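Long-range contact in AvrRxo1-ORF1 (Xanthomonas oryzae pv. oryzicola, PDB 4Z8T), which is a type III effector that carries a polynucleotide kinase domain and is probably a zeta-toxin-like P-loop kinase, bound here to its interactor AvrRxo1-ORF2: residues 64-78 with 150-162. Residues are numbered along the deposited sequence; the frame is centred on the assembly and turned at random.
With SO4 (sulfate ion), chain D; SO4 (sulfate ion), chain C; SO4 (sulfate ion), chain E.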
loop_
_atom_site.group_PDB
_atom_site.type_symbol
_atom_site.label_atom_id
_atom_site.label_comp_id
_atom_site.label_asym_id
_atom_site.label_seq_id
_atom_site.Cartn_x
_atom_site.Cartn_y
_atom_site.Cartn_z
ATOM N N GLN A 64 13.414 -39.262 5.889
ATOM C CA GLN A 64 13.984 -39.289 7.230
ATOM C C GLN A 64 12.996 -38.658 8.211
ATOM O O GLN A 64 12.055 -37.988 7.777
ATOM C CB GLN A 64 15.329 -38.550 7.257
ATOM C CG GLN A 64 15.260 -37.054 7.004
ATOM C CD GLN A 64 16.637 -36.453 6.767
ATOM O OE1 GLN A 64 17.597 -36.782 7.465
ATOM N NE2 GLN A 64 16.741 -35.578 5.771
ATOM N N PRO A 65 13.196 -38.864 9.528
ATOM C CA PRO A 65 12.198 -38.321 10.456
ATOM C C PRO A 65 12.087 -36.811 10.311
ATOM O O PRO A 65 13.097 -36.094 10.359
ATOM C CB PRO A 65 12.750 -38.708 11.833
ATOM C CG PRO A 65 13.468 -39.990 11.558
ATOM C CD PRO A 65 14.120 -39.793 10.207
ATOM N N THR A 66 10.858 -36.348 10.083
ATOM C CA THR A 66 10.612 -34.985 9.634
ATOM C C THR A 66 9.370 -34.455 10.328
ATOM O O THR A 66 8.414 -35.199 10.576
ATOM C CB THR A 66 10.390 -34.963 8.093
ATOM O OG1 THR A 66 11.610 -35.334 7.427
ATOM C CG2 THR A 66 9.993 -33.576 7.594
ATOM N N LEU A 67 9.410 -33.173 10.672
ATOM C CA LEU A 67 8.220 -32.430 11.080
ATOM C C LEU A 67 7.832 -31.587 9.876
ATOM O O LEU A 67 8.533 -30.640 9.522
ATOM C CB LEU A 67 8.540 -31.535 12.290
ATOM C CG LEU A 67 7.423 -30.800 13.047
ATOM C CD1 LEU A 67 7.940 -30.326 14.415
ATOM C CD2 LEU A 67 6.913 -29.620 12.270
ATOM N N PHE A 68 6.730 -31.941 9.218
ATOM C CA PHE A 68 6.232 -31.130 8.111
ATOM C C PHE A 68 5.351 -30.045 8.703
ATOM O O PHE A 68 4.338 -30.342 9.349
ATOM C CB PHE A 68 5.381 -31.977 7.154
ATOM C CG PHE A 68 6.174 -32.955 6.347
ATOM C CD1 PHE A 68 6.409 -34.238 6.828
ATOM C CD2 PHE A 68 6.697 -32.595 5.117
ATOM C CE1 PHE A 68 7.140 -35.154 6.082
ATOM C CE2 PHE A 68 7.434 -33.499 4.370
ATOM C CZ PHE A 68 7.659 -34.782 4.856
ATOM N N ALA A 69 5.745 -28.790 8.510
ATOM C CA ALA A 69 5.039 -27.654 9.089
ATOM C C ALA A 69 4.395 -26.878 7.943
ATOM O O ALA A 69 5.072 -26.469 7.002
ATOM C CB ALA A 69 6.022 -26.759 9.868
ATOM N N LEU A 70 3.080 -26.711 8.002
ATOM C CA LEU A 70 2.374 -25.915 7.008
ATOM C C LEU A 70 1.940 -24.612 7.664
ATOM O O LEU A 70 0.923 -24.558 8.362
ATOM C CB LEU A 70 1.150 -26.677 6.488
ATOM C CG LEU A 70 1.467 -28.121 6.097
ATOM C CD1 LEU A 70 0.203 -28.898 5.697
ATOM C CD2 LEU A 70 2.473 -28.115 4.975
ATOM N N ARG A 71 2.740 -23.569 7.464
ATOM C CA ARG A 71 2.488 -22.257 8.042
ATOM C C ARG A 71 1.600 -21.439 7.123
ATOM O O ARG A 71 1.764 -21.464 5.909
ATOM C CB ARG A 71 3.826 -21.525 8.191
ATOM C CG ARG A 71 3.739 -20.161 8.855
ATOM C CD ARG A 71 5.126 -19.592 9.176
ATOM N NE ARG A 71 4.996 -18.404 10.008
ATOM C CZ ARG A 71 4.928 -17.154 9.553
ATOM N NH1 ARG A 71 4.973 -16.902 8.251
ATOM N NH2 ARG A 71 4.779 -16.151 10.410
ATOM N N GLY A 72 0.677 -20.686 7.704
ATOM C CA GLY A 72 -0.052 -19.708 6.916
ATOM C C GLY A 72 -1.408 -19.419 7.494
ATOM O O GLY A 72 -1.959 -20.229 8.243
ATOM N N ASN A 73 -1.947 -18.261 7.120
ATOM C CA ASN A 73 -3.240 -17.824 7.620
ATOM C C ASN A 73 -4.393 -18.693 7.109
ATOM O O ASN A 73 -4.248 -19.496 6.191
ATOM C CB ASN A 73 -3.471 -16.363 7.211
ATOM C CG ASN A 73 -4.555 -15.688 8.023
ATOM O OD1 ASN A 73 -4.815 -16.058 9.175
ATOM N ND2 ASN A 73 -5.196 -14.674 7.423
ATOM N N THR A 74 -5.542 -18.496 7.727
ATOM C CA THR A 74 -6.768 -19.199 7.372
ATOM C C THR A 74 -7.115 -19.067 5.884
ATOM O O THR A 74 -7.078 -17.970 5.323
ATOM C CB THR A 74 -7.908 -18.624 8.221
ATOM O OG1 THR A 74 -7.544 -18.707 9.608
ATOM C CG2 THR A 74 -9.196 -19.390 8.005
ATOM N N ALA A 75 -7.472 -20.189 5.260
ATOM C CA ALA A 75 -8.015 -20.192 3.899
ATOM C C ALA A 75 -7.121 -19.498 2.889
ATOM O O ALA A 75 -7.594 -18.729 2.040
ATOM C CB ALA A 75 -9.440 -19.601 3.875
ATOM N N THR A 76 -5.829 -19.800 2.963
ATOM C CA THR A 76 -4.854 -19.244 2.032
ATOM C C THR A 76 -4.482 -20.214 0.917
ATOM O O THR A 76 -3.688 -19.875 0.041
ATOM C CB THR A 76 -3.564 -18.823 2.762
ATOM O OG1 THR A 76 -3.116 -19.899 3.601
ATOM C CG2 THR A 76 -3.812 -17.586 3.621
ATOM N N GLY A 77 -5.013 -21.426 0.965
ATOM C CA GLY A 77 -4.683 -22.435 -0.034
ATOM C C GLY A 77 -3.668 -23.454 0.434
ATOM O O GLY A 77 -2.992 -24.081 -0.378
ATOM N N LYS A 78 -3.570 -23.631 1.748
ATOM C CA LYS A 78 -2.558 -24.506 2.333
ATOM C C LYS A 78 -2.701 -25.952 1.877
ATOM O O LYS A 78 -1.713 -26.601 1.530
ATOM C CB LYS A 78 -2.591 -24.408 3.866
ATOM C CG LYS A 78 -2.284 -22.995 4.365
ATOM C CD LYS A 78 -2.532 -22.827 5.865
ATOM C CE LYS A 78 -1.582 -23.647 6.685
ATOM N NZ LYS A 78 -1.625 -23.250 8.144
ATOM N N ALA A 150 12.343 -46.087 14.141
ATOM C CA ALA A 150 12.678 -44.708 13.823
ATOM C C ALA A 150 11.585 -43.787 14.347
ATOM O O ALA A 150 10.423 -44.193 14.472
ATOM C CB ALA A 150 12.838 -44.527 12.329
ATOM N N ILE A 151 11.971 -42.557 14.660
ATOM C CA ILE A 151 11.025 -41.538 15.089
ATOM C C ILE A 151 10.031 -41.305 13.953
ATOM O O ILE A 151 10.418 -41.203 12.790
ATOM C CB ILE A 151 11.774 -40.233 15.456
ATOM C CG1 ILE A 151 12.414 -40.370 16.843
ATOM C CG2 ILE A 151 10.852 -39.035 15.443
ATOM C CD1 ILE A 151 11.415 -40.319 18.000
ATOM N N ALA A 152 8.744 -41.230 14.289
ATOM C CA ALA A 152 7.701 -41.001 13.296
ATOM C C ALA A 152 7.708 -39.568 12.768
ATOM O O ALA A 152 7.760 -38.612 13.537
ATOM C CB ALA A 152 6.338 -41.299 13.908
ATOM N N SER A 153 7.613 -39.424 11.452
ATOM C CA SER A 153 7.388 -38.109 10.856
ATOM C C SER A 153 5.979 -37.655 11.199
ATOM O O SER A 153 5.061 -38.473 11.319
ATOM C CB SER A 153 7.545 -38.162 9.340
ATOM O OG SER A 153 8.919 -38.229 8.985
ATOM N N ILE A 154 5.808 -36.352 11.366
ATOM C CA ILE A 154 4.515 -35.808 11.770
ATOM C C ILE A 154 4.217 -34.549 10.973
ATOM O O ILE A 154 5.108 -33.946 10.380
ATOM C CB ILE A 154 4.454 -35.500 13.293
ATOM C CG1 ILE A 154 5.470 -34.415 13.673
ATOM C CG2 ILE A 154 4.684 -36.762 14.109
ATOM C CD1 ILE A 154 5.466 -34.052 15.175
ATOM N N VAL A 155 2.951 -34.152 10.967
ATOM C CA VAL A 155 2.535 -32.968 10.226
ATOM C C VAL A 155 1.847 -31.995 11.157
ATOM O O VAL A 155 0.915 -32.369 11.870
ATOM C CB VAL A 155 1.546 -33.321 9.094
ATOM C CG1 VAL A 155 1.226 -32.073 8.263
ATOM C CG2 VAL A 155 2.104 -34.410 8.220
ATOM N N VAL A 156 2.311 -30.748 11.161
ATOM C CA VAL A 156 1.714 -29.713 11.993
ATOM C C VAL A 156 1.044 -28.725 11.059
ATOM O O VAL A 156 1.687 -28.084 10.233
ATOM C CB VAL A 156 2.756 -29.011 12.882
ATOM C CG1 VAL A 156 2.090 -27.925 13.744
ATOM C CG2 VAL A 156 3.443 -30.027 13.776
ATOM N N ASP A 157 -0.278 -28.660 11.182
ATOM C CA ASP A 157 -1.134 -27.907 10.307
ATOM C C ASP A 157 -1.811 -26.832 11.157
ATOM O O ASP A 157 -2.927 -27.024 11.629
ATOM C CB ASP A 157 -2.182 -28.882 9.765
ATOM C CG ASP A 157 -3.094 -28.258 8.760
ATOM O OD1 ASP A 157 -2.790 -27.142 8.282
ATOM O OD2 ASP A 157 -4.114 -28.900 8.438
ATOM N N LYS A 158 -1.111 -25.721 11.378
ATOM C CA LYS A 158 -1.564 -24.648 12.251
ATOM C C LYS A 158 -1.107 -23.360 11.608
ATOM O O LYS A 158 -0.264 -23.378 10.703
ATOM C CB LYS A 158 -0.913 -24.752 13.633
ATOM C CG LYS A 158 -1.303 -25.973 14.449
ATOM C CD LYS A 158 -0.617 -25.898 15.804
ATOM C CE LYS A 158 -0.892 -27.127 16.638
ATOM N NZ LYS A 158 -0.531 -26.866 18.057
ATOM N N ARG A 159 -1.640 -22.237 12.075
ATOM C CA ARG A 159 -1.228 -20.956 11.512
ATOM C C ARG A 159 0.266 -20.712 11.689
ATOM O O ARG A 159 0.928 -20.205 10.773
ATOM C CB ARG A 159 -2.026 -19.806 12.121
ATOM C CG ARG A 159 -1.744 -18.458 11.442
ATOM C CD ARG A 159 -2.608 -17.312 11.965
ATOM N NE ARG A 159 -4.018 -17.517 11.646
ATOM C CZ ARG A 159 -4.915 -18.017 12.486
ATOM N NH1 ARG A 159 -4.550 -18.373 13.708
ATOM N NH2 ARG A 159 -6.175 -18.183 12.097
ATOM N N LEU A 160 0.781 -21.072 12.874
ATOM C CA LEU A 160 2.205 -20.952 13.215
ATOM C C LEU A 160 2.717 -19.537 12.984
ATOM O O LEU A 160 3.821 -19.349 12.465
ATOM C CB LEU A 160 3.055 -21.964 12.435
ATOM C CG LEU A 160 2.686 -23.440 12.626
ATOM C CD1 LEU A 160 3.437 -24.323 11.648
ATOM C CD2 LEU A 160 2.944 -23.881 14.069
ATOM N N SER A 161 1.930 -18.543 13.376
ATOM C CA SER A 161 2.278 -17.173 13.027
ATOM C C SER A 161 3.462 -16.663 13.849
ATOM O O SER A 161 4.436 -16.156 13.282
ATOM C CB SER A 161 1.061 -16.235 13.093
ATOM O OG SER A 161 0.463 -16.172 14.376
ATOM N N ARG A 162 3.414 -16.864 15.166
ATOM C CA ARG A 162 4.300 -16.114 16.058
ATOM C C ARG A 162 5.619 -16.776 16.427
ATOM O O ARG A 162 5.770 -17.996 16.333
ATOM C CB ARG A 162 3.539 -15.697 17.311
ATOM C CG ARG A 162 2.270 -14.954 16.965
ATOM C CD ARG A 162 1.723 -14.176 18.131
ATOM N NE ARG A 162 0.379 -13.712 17.822
ATOM C CZ ARG A 162 0.104 -12.544 17.256
ATOM N NH1 ARG A 162 -1.158 -12.219 17.006
ATOM N NH2 ARG A 162 1.082 -11.706 16.946
HETATM S S SO4 D . -7.205 -24.408 1.909
HETATM O O1 SO4 D . -7.342 -22.968 1.779
HETATM O O2 SO4 D . -6.789 -25.022 0.647
HETATM O O3 SO4 D . -8.522 -24.924 2.282
HETATM O O4 SO4 D . -6.252 -24.732 2.961
HETATM S S SO4 C . -1.576 -18.400 15.953
HETATM O O1 SO4 C . -0.531 -18.651 14.969
HETATM O O2 SO4 C . -2.481 -17.351 15.494
HETATM O O3 SO4 C . -0.973 -17.982 17.222
HETATM O O4 SO4 C . -2.338 -19.626 16.182
HETATM S S SO4 E . -7.129 -23.292 7.845
HETATM O O1 SO4 E . -7.468 -24.528 7.137
HETATM O O2 SO4 E . -6.343 -22.465 6.933
HETATM O O3 SO4 E . -6.309 -23.654 9.003
HETATM O O4 SO4 E . -8.330 -22.620 8.335
HETATM O O HOH W 1 9.494 -40.226 7.566
HETATM O O HOH W 2 -3.805 -24.589 9.248
#
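The backbone of Phe-68 straddles Val-155: its N gives a bond to Ile-154 O and its O takes a shorter one, 2.7 Å, from Val-156 N. With Ile-154 N to Thr-66 O and Leu-70 N to Val-156 O, this makes a compact parallel ladder. On one face Leu-67 CD2 meets Val-156 CG2 at 3.8 Å and Ala-69 CB meets Leu-160 CD1; on the other, Phe-68 CB and Leu-70 CD1 reach the two methyls of Val-155. Ser-153 OG ends the ladder by accepting from Thr-66 N at 2.9 Å, rather bent (135°). Beyond it the packing thins to Pro-65 CB against Ile-151 CB at 4.1 Å.

At the other end side chains take over. Arg-71, extended from CG to NE, grips two carbonyls: NE reaches Leu-160 O from above its plane, while NH2 lies in plane on a lone pair of Ser-161 O, 2.9 Å away. Arg-159 turns back at chi3 (-66°), carrying NE to Asn-73 OD1 at 3.0 Å and NH2 to Thr-74 OG1; its NH1 and Ser-161 hold a sulfate. Lys-78 NZ has four oxygens within bonding distance, the carbonyls of Leu-70, Gly-72 and Lys-158 and a water, which must share its three protons; it meets Lys-158 O from well above the carbonyl plane. The water accepts from NZ and lies within bonding distance of Asp-157 OD1 and a second sulfate. This partly exposed, sulfate-lined end resembles a Walker A P-loop: Gly-77 N binds a third sulfate, consistent with a phosphate site.

Arg-71 also forms a salt bridge with Asp-184, and Arg-159 a hydrogen bond to Ser-98 O of the AvrRxo1-ORF2 chain. Strand 154-157 is outermost in this chain's sheet; strand 66-71 lies between it and strand 179-185, with helix 34-60 against Phe-68 and Ser-153, and helices 189-198 and 210-222 beside the loop end.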